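Local structure of probable peptidyl-prolyl cis-trans isomerase (Mimivirus, 2OSE) at residues Y121-S125 with K126-S130; G171-Y174 with G175-V179. The protein is a virally encoded cyclophilin that probably catalyses cis-trans isomerisation of peptidyl-prolyl bonds and forms homotrimers. All coordinates share one frame; numbering follows the deposited sequence.

Contact 1: Y121-S125 with K126-S130; sequences YPHES and KGLLS
Leu128 lays its side chain against the backbone carbonyl of Ser125, with CG 3.3 Å from Ser125 O. CG stands beside the backbone N of Leu128 (chi1 -64°), and the extended chi2 then carries CD1 back to the preceding loop. There CD1 lies 3.4 Å from Pro122 O. The same methyl comes to 4.2 Å from His123 ND1, approaching the ring obliquely. Leu128 and His123 run alongside each other, pointing opposite ways.

With chi1 at -151°, short of fully anti, the His123 ring reaches strand 128-135. Its NE2 forms a hydrogen bond of 3.1 Å with Ser130 OG. The hydroxyl sits out of the imidazole plane, tilted from it by about 30°. Either atom could be the donor. Ser130 CB also lies 3.5 Å from His123 NE2, so the serine meets the ring with carbon as well as oxygen.

This is a local turn, where the loop after strand 89-92 bends into strand 128-135 of the cyclophilin barrel. Thr150 OG1 bridges the bend by hydrogen bonding to both Ser125 O and Leu128 N. Lys126 points away, and its NZ makes a salt bridge with Asp181 on helix 177-186.

The polar anchoring of His123 rests on NE2, while Thr150 and Val169 pack against the side chain. ND1 is buried without a polar partner, which would probably disfavour a doubly protonated, charged ring.

Contact 2: G171-Y174 with G175-V179; sequences GQVY and GGLDV
Tyr174 carries the one aromatic ring here, and Gly175 N approaches it obliquely, at 3.8 Å from Tyr174 CG. CG sits between the backbone N and the carbonyl carbon (chi1 64°), which turns most of the ring away from the segment that follows. Its other partners lie outside the two segments. Arg16 makes a cation-pi interaction with the ring, and Tyr206 touches the same side chain.

Val173 turns the other way and does most of the packing. Its CG1 lies 3.1 Å from Gly175 O, a tight fit for a methyl against a carbonyl oxygen. CG1 is anti to the backbone N (chi1 174°), which sets it inside the bend. Leu177 reaches back with CD2, which is 3.9 Å from Val173 CG1 and 3.9 Å from Val173 CB. Both branched side chains thus meet across the corner.

The chain changes course in this short space. Tyr174 and Gly175 both face Gln32, forming a classic beta bulge. Gly176 has positive phi (99°). At its backbone angles a side chain would jam against Gly175 O, which by itself calls for glycine. It takes the N-cap position of helix 177-186, and Gly176 O accepts a hydrogen bond of 2.9 Å from Val179 N.

No hydrogen bond joins the two segments directly. Apolar packing shapes the corner, and backbone bonds from Tyr174 and Gly175 to Gln32 help to fix it, while the aromatic ring engages a cationic partner outside.

Contact 1 comes first along the chain and closes before contact 2 opens. Their centres lie about 11 Å apart. Both reach the same antiparallel sheet, in which strands 128-135 and 168-175 are neighbours. Probable backbone hydrogen bonds join them: Gly127 O to Val173 N at 2.8 Å, and Gly171 O to Leu129 N at 2.9 Å. Leu177 CD2 also packs on Gly127 CA at 3.9 Å, so the start of helix 177-186 rests on the turn of contact 1. Contact 1 thus leads into a barrel strand, and contact 2 leaves the adjacent one for a helix.

Contact 1: Y121-S125 with K126-S130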
ATOM      1  N   TYR A 121     -16.013 -17.141  22.362  1.00 38.67           N
ATOM      2  CA  TYR A 121     -14.770 -16.848  23.088  1.00 37.89           C
ATOM      3  C   TYR A 121     -14.447 -15.362  22.958  1.00 37.13           C
ATOM      4  O   TYR A 121     -14.355 -14.845  21.849  1.00 37.23           O
ATOM      5  CB  TYR A 121     -13.599 -17.722  22.574  1.00 36.82           C
ATOM      6  CG  TYR A 121     -13.862 -19.192  22.775  1.00 36.98           C
ATOM      7  CD1 TYR A 121     -13.351 -19.875  23.887  1.00 37.86           C
ATOM      8  CD2 TYR A 121     -14.673 -19.897  21.899  1.00 37.49           C
ATOM      9  CE1 TYR A 121     -13.645 -21.231  24.098  1.00 36.04           C
ATOM     10  CE2 TYR A 121     -14.972 -21.252  22.107  1.00 37.08           C
ATOM     11  CZ  TYR A 121     -14.447 -21.899  23.209  1.00 36.87           C
ATOM     12  OH  TYR A 121     -14.742 -23.225  23.388  1.00 37.88           O
ATOM     13  N   PRO A 122     -14.288 -14.666  24.090  1.00 36.91           N
ATOM     14  CA  PRO A 122     -13.950 -13.226  24.053  1.00 36.11           C
ATOM     15  C   PRO A 122     -12.630 -12.988  23.318  1.00 35.89           C
ATOM     16  O   PRO A 122     -11.821 -13.938  23.171  1.00 33.69           O
ATOM     17  CB  PRO A 122     -13.846 -12.827  25.527  1.00 37.05           C
ATOM     18  CG  PRO A 122     -14.562 -13.953  26.306  1.00 37.91           C
ATOM     19  CD  PRO A 122     -14.423 -15.197  25.461  1.00 37.43           C
ATOM     20  N   HIS A 123     -12.446 -11.756  22.822  1.00 34.67           N
ATOM     21  CA  HIS A 123     -11.345 -11.421  21.899  1.00 33.79           C
ATOM     22  C   HIS A 123     -10.438 -10.385  22.573  1.00 33.88           C
ATOM     23  O   HIS A 123     -10.138  -9.319  22.013  1.00 34.24           O
ATOM     24  CB  HIS A 123     -11.931 -10.886  20.564  1.00 33.31           C
ATOM     25  CG  HIS A 123     -11.087 -11.139  19.341  1.00 30.89           C
ATOM     26  ND1 HIS A 123      -9.731 -11.409  19.393  1.00 31.05           N
ATOM     27  CD2 HIS A 123     -11.407 -11.089  18.023  1.00 27.37           C
ATOM     28  CE1 HIS A 123      -9.263 -11.549  18.164  1.00 28.90           C
ATOM     29  NE2 HIS A 123     -10.261 -11.366  17.316  1.00 33.59           N
ATOM     30  N   GLU A 124      -9.999 -10.711  23.781  1.00 33.60           N
ATOM     31  CA  GLU A 124      -9.307  -9.760  24.644  1.00 34.10           C
ATOM     32  C   GLU A 124      -7.837 -10.077  24.978  1.00 33.73           C
ATOM     33  O   GLU A 124      -7.157  -9.276  25.617  1.00 33.66           O
ATOM     34  CB  GLU A 124     -10.090  -9.651  25.952  1.00 35.63           C
ATOM     35  CG  GLU A 124     -11.593  -9.567  25.754  1.00 39.24           C
ATOM     36  CD  GLU A 124     -12.326  -9.165  27.016  1.00 45.28           C
ATOM     37  OE1 GLU A 124     -12.140  -9.829  28.064  1.00 46.55           O
ATOM     38  OE2 GLU A 124     -13.070  -8.164  26.939  1.00 49.04           O
ATOM     39  N   SER A 125      -7.362 -11.244  24.552  1.00 32.34           N
ATOM     40  CA  SER A 125      -6.085 -11.777  24.977  1.00 32.28           C
ATOM     41  C   SER A 125      -5.130 -11.962  23.825  1.00 30.37           C
ATOM     42  O   SER A 125      -5.538 -12.118  22.656  1.00 29.13           O
ATOM     43  CB  SER A 125      -6.271 -13.155  25.626  1.00 31.70           C
ATOM     44  OG  SER A 125      -7.202 -13.072  26.649  1.00 37.72           O
ATOM     45  N   LYS A 126      -3.851 -11.965  24.197  1.00 28.87           N
ATOM     46  CA  LYS A 126      -2.736 -12.246  23.289  1.00 26.93           C
ATOM     47  C   LYS A 126      -2.821 -13.669  22.759  1.00 26.11           C
ATOM     48  O   LYS A 126      -3.240 -14.581  23.476  1.00 25.84           O
ATOM     49  CB  LYS A 126      -1.430 -12.105  24.079  1.00 27.01           C
ATOM     50  CG  LYS A 126      -0.145 -12.310  23.289  1.00 24.39           C
ATOM     51  CD  LYS A 126       0.993 -12.019  24.252  1.00 28.09           C
ATOM     52  CE  LYS A 126       2.314 -11.844  23.580  1.00 29.36           C
ATOM     53  NZ  LYS A 126       3.229 -11.310  24.646  1.00 27.07           N
ATOM     54  N   GLY A 127      -2.384 -13.868  21.517  1.00 25.23           N
ATOM     55  CA  GLY A 127      -2.315 -15.207  20.945  1.00 23.49           C
ATOM     56  C   GLY A 127      -3.642 -15.878  20.696  1.00 22.84           C
ATOM     57  O   GLY A 127      -3.712 -17.101  20.681  1.00 22.83           O
ATOM     58  N   LEU A 128      -4.702 -15.100  20.474  1.00 22.30           N
ATOM     59  CA  LEU A 128      -5.969 -15.663  20.007  1.00 22.02           C
ATOM     60  C   LEU A 128      -6.015 -15.679  18.518  1.00 22.41           C
ATOM     61  O   LEU A 128      -5.608 -14.685  17.885  1.00 21.77           O
ATOM     62  CB  LEU A 128      -7.149 -14.850  20.550  1.00 22.65           C
ATOM     63  CG  LEU A 128      -7.323 -14.857  22.064  1.00 21.82           C
ATOM     64  CD1 LEU A 128      -8.557 -14.053  22.396  1.00 24.28           C
ATOM     65  CD2 LEU A 128      -7.513 -16.293  22.581  1.00 24.24           C
ATOM     66  N   LEU A 129      -6.481 -16.804  17.958  1.00 22.90           N
ATOM     67  CA  LEU A 129      -6.700 -16.990  16.530  1.00 23.45           C
ATOM     68  C   LEU A 129      -8.163 -16.686  16.184  1.00 24.21           C
ATOM     69  O   LEU A 129      -9.067 -17.165  16.881  1.00 23.38           O
ATOM     70  CB  LEU A 129      -6.447 -18.461  16.121  1.00 24.00           C
ATOM     71  CG  LEU A 129      -6.804 -18.849  14.672  1.00 24.45           C
ATOM     72  CD1 LEU A 129      -5.797 -18.221  13.703  1.00 22.44           C
ATOM     73  CD2 LEU A 129      -6.876 -20.371  14.499  1.00 22.94           C
ATOM     74  N   SER A 130      -8.385 -15.962  15.087  1.00 23.55           N
ATOM     75  CA  SER A 130      -9.751 -15.598  14.695  1.00 24.37           C
ATOM     76  C   SER A 130      -9.884 -15.584  13.184  1.00 24.60           C
ATOM     77  O   SER A 130      -8.869 -15.596  12.472  1.00 24.72           O
ATOM     78  CB  SER A 130     -10.176 -14.281  15.364  1.00 23.30           C
ATOM     79  OG  SER A 130      -9.339 -13.171  15.001  1.00 26.17           O
TER

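Contact 2: G171-Y174 with G175-V179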
ATOM      1  N   GLY A 171      -9.659 -20.095  18.214  1.00 21.81           N
ATOM      2  CA  GLY A 171      -8.511 -20.822  18.731  1.00 22.35           C
ATOM      3  C   GLY A 171      -7.578 -19.976  19.550  1.00 23.03           C
ATOM      4  O   GLY A 171      -7.776 -18.762  19.665  1.00 22.79           O
ATOM      5  N   GLN A 172      -6.531 -20.613  20.102  1.00 22.44           N
ATOM      6  CA  GLN A 172      -5.491 -19.919  20.890  1.00 23.39           C
ATOM      7  C   GLN A 172      -4.145 -20.565  20.576  1.00 21.99           C
ATOM      8  O   GLN A 172      -4.077 -21.747  20.350  1.00 21.20           O
ATOM      9  CB  GLN A 172      -5.736 -20.078  22.397  1.00 23.69           C
ATOM     10  CG  GLN A 172      -5.661 -21.557  22.850  1.00 25.95           C
ATOM     11  CD  GLN A 172      -5.832 -21.747  24.352  1.00 27.57           C
ATOM     12  OE1 GLN A 172      -4.956 -21.372  25.154  1.00 32.25           O
ATOM     13  NE2 GLN A 172      -6.958 -22.348  24.745  1.00 26.26           N
ATOM     14  N   VAL A 173      -3.084 -19.785  20.674  1.00 22.26           N
ATOM     15  CA  VAL A 173      -1.717 -20.247  20.577  1.00 22.57           C
ATOM     16  C   VAL A 173      -1.344 -20.864  21.915  1.00 22.53           C
ATOM     17  O   VAL A 173      -1.438 -20.189  22.931  1.00 25.00           O
ATOM     18  CB  VAL A 173      -0.760 -19.053  20.239  1.00 22.69           C
ATOM     19  CG1 VAL A 173       0.712 -19.507  20.269  1.00 19.74           C
ATOM     20  CG2 VAL A 173      -1.099 -18.456  18.842  1.00 22.18           C
ATOM     21  N   TYR A 174      -0.950 -22.135  21.937  1.00 22.31           N
ATOM     22  CA  TYR A 174      -0.517 -22.745  23.227  1.00 22.15           C
ATOM     23  C   TYR A 174       1.015 -22.987  23.286  1.00 22.08           C
ATOM     24  O   TYR A 174       1.539 -23.469  24.306  1.00 22.56           O
ATOM     25  CB  TYR A 174      -1.314 -24.033  23.537  1.00 21.69           C
ATOM     26  CG  TYR A 174      -1.088 -25.162  22.530  1.00 20.73           C
ATOM     27  CD1 TYR A 174      -0.076 -26.088  22.715  1.00 20.73           C
ATOM     28  CD2 TYR A 174      -1.867 -25.259  21.359  1.00 20.93           C
ATOM     29  CE1 TYR A 174       0.151 -27.106  21.773  1.00 17.69           C
ATOM     30  CE2 TYR A 174      -1.657 -26.272  20.437  1.00 22.29           C
ATOM     31  CZ  TYR A 174      -0.644 -27.191  20.658  1.00 20.44           C
ATOM     32  OH  TYR A 174      -0.423 -28.184  19.743  1.00 21.37           O
ATOM     33  N   GLY A 175       1.703 -22.639  22.204  1.00 20.96           N
ATOM     34  CA  GLY A 175       3.148 -22.732  22.099  1.00 21.32           C
ATOM     35  C   GLY A 175       3.605 -21.733  21.048  1.00 22.23           C
ATOM     36  O   GLY A 175       2.987 -21.648  19.981  1.00 21.20           O
ATOM     37  N   GLY A 176       4.646 -20.943  21.346  1.00 22.21           N
ATOM     38  CA  GLY A 176       5.140 -19.961  20.364  1.00 22.71           C
ATOM     39  C   GLY A 176       4.681 -18.526  20.548  1.00 23.86           C
ATOM     40  O   GLY A 176       4.820 -17.721  19.645  1.00 24.26           O
ATOM     41  N   LEU A 177       4.142 -18.182  21.714  1.00 23.91           N
ATOM     42  CA  LEU A 177       3.889 -16.785  22.038  1.00 24.73           C
ATOM     43  C   LEU A 177       5.161 -15.954  21.967  1.00 24.88           C
ATOM     44  O   LEU A 177       5.103 -14.764  21.610  1.00 25.09           O
ATOM     45  CB  LEU A 177       3.274 -16.619  23.437  1.00 23.95           C
ATOM     46  CG  LEU A 177       1.900 -17.261  23.650  1.00 26.20           C
ATOM     47  CD1 LEU A 177       1.522 -17.046  25.080  1.00 26.17           C
ATOM     48  CD2 LEU A 177       0.918 -16.537  22.735  1.00 25.03           C
ATOM     49  N   ASP A 178       6.293 -16.551  22.330  1.00 24.49           N
ATOM     50  CA  ASP A 178       7.607 -15.892  22.151  1.00 25.18           C
ATOM     51  C   ASP A 178       7.959 -15.584  20.703  1.00 25.44           C
ATOM     52  O   ASP A 178       8.794 -14.719  20.436  1.00 25.49           O
ATOM     53  CB  ASP A 178       8.776 -16.660  22.823  1.00 26.16           C
ATOM     54  CG  ASP A 178       8.681 -18.202  22.677  1.00 30.07           C
ATOM     55  OD1 ASP A 178       7.745 -18.723  22.047  1.00 28.67           O
ATOM     56  OD2 ASP A 178       9.551 -18.905  23.252  1.00 36.29           O
ATOM     57  N   VAL A 179       7.341 -16.314  19.775  1.00 24.59           N
ATOM     58  CA  VAL A 179       7.532 -16.076  18.327  1.00 25.07           C
ATOM     59  C   VAL A 179       6.714 -14.846  17.939  1.00 24.35           C
ATOM     60  O   VAL A 179       7.180 -13.962  17.202  1.00 24.87           O
ATOM     61  CB  VAL A 179       7.133 -17.328  17.507  1.00 24.17           C
ATOM     62  CG1 VAL A 179       7.336 -17.088  16.001  1.00 24.18           C
ATOM     63  CG2 VAL A 179       7.948 -18.498  17.989  1.00 26.57           C
TER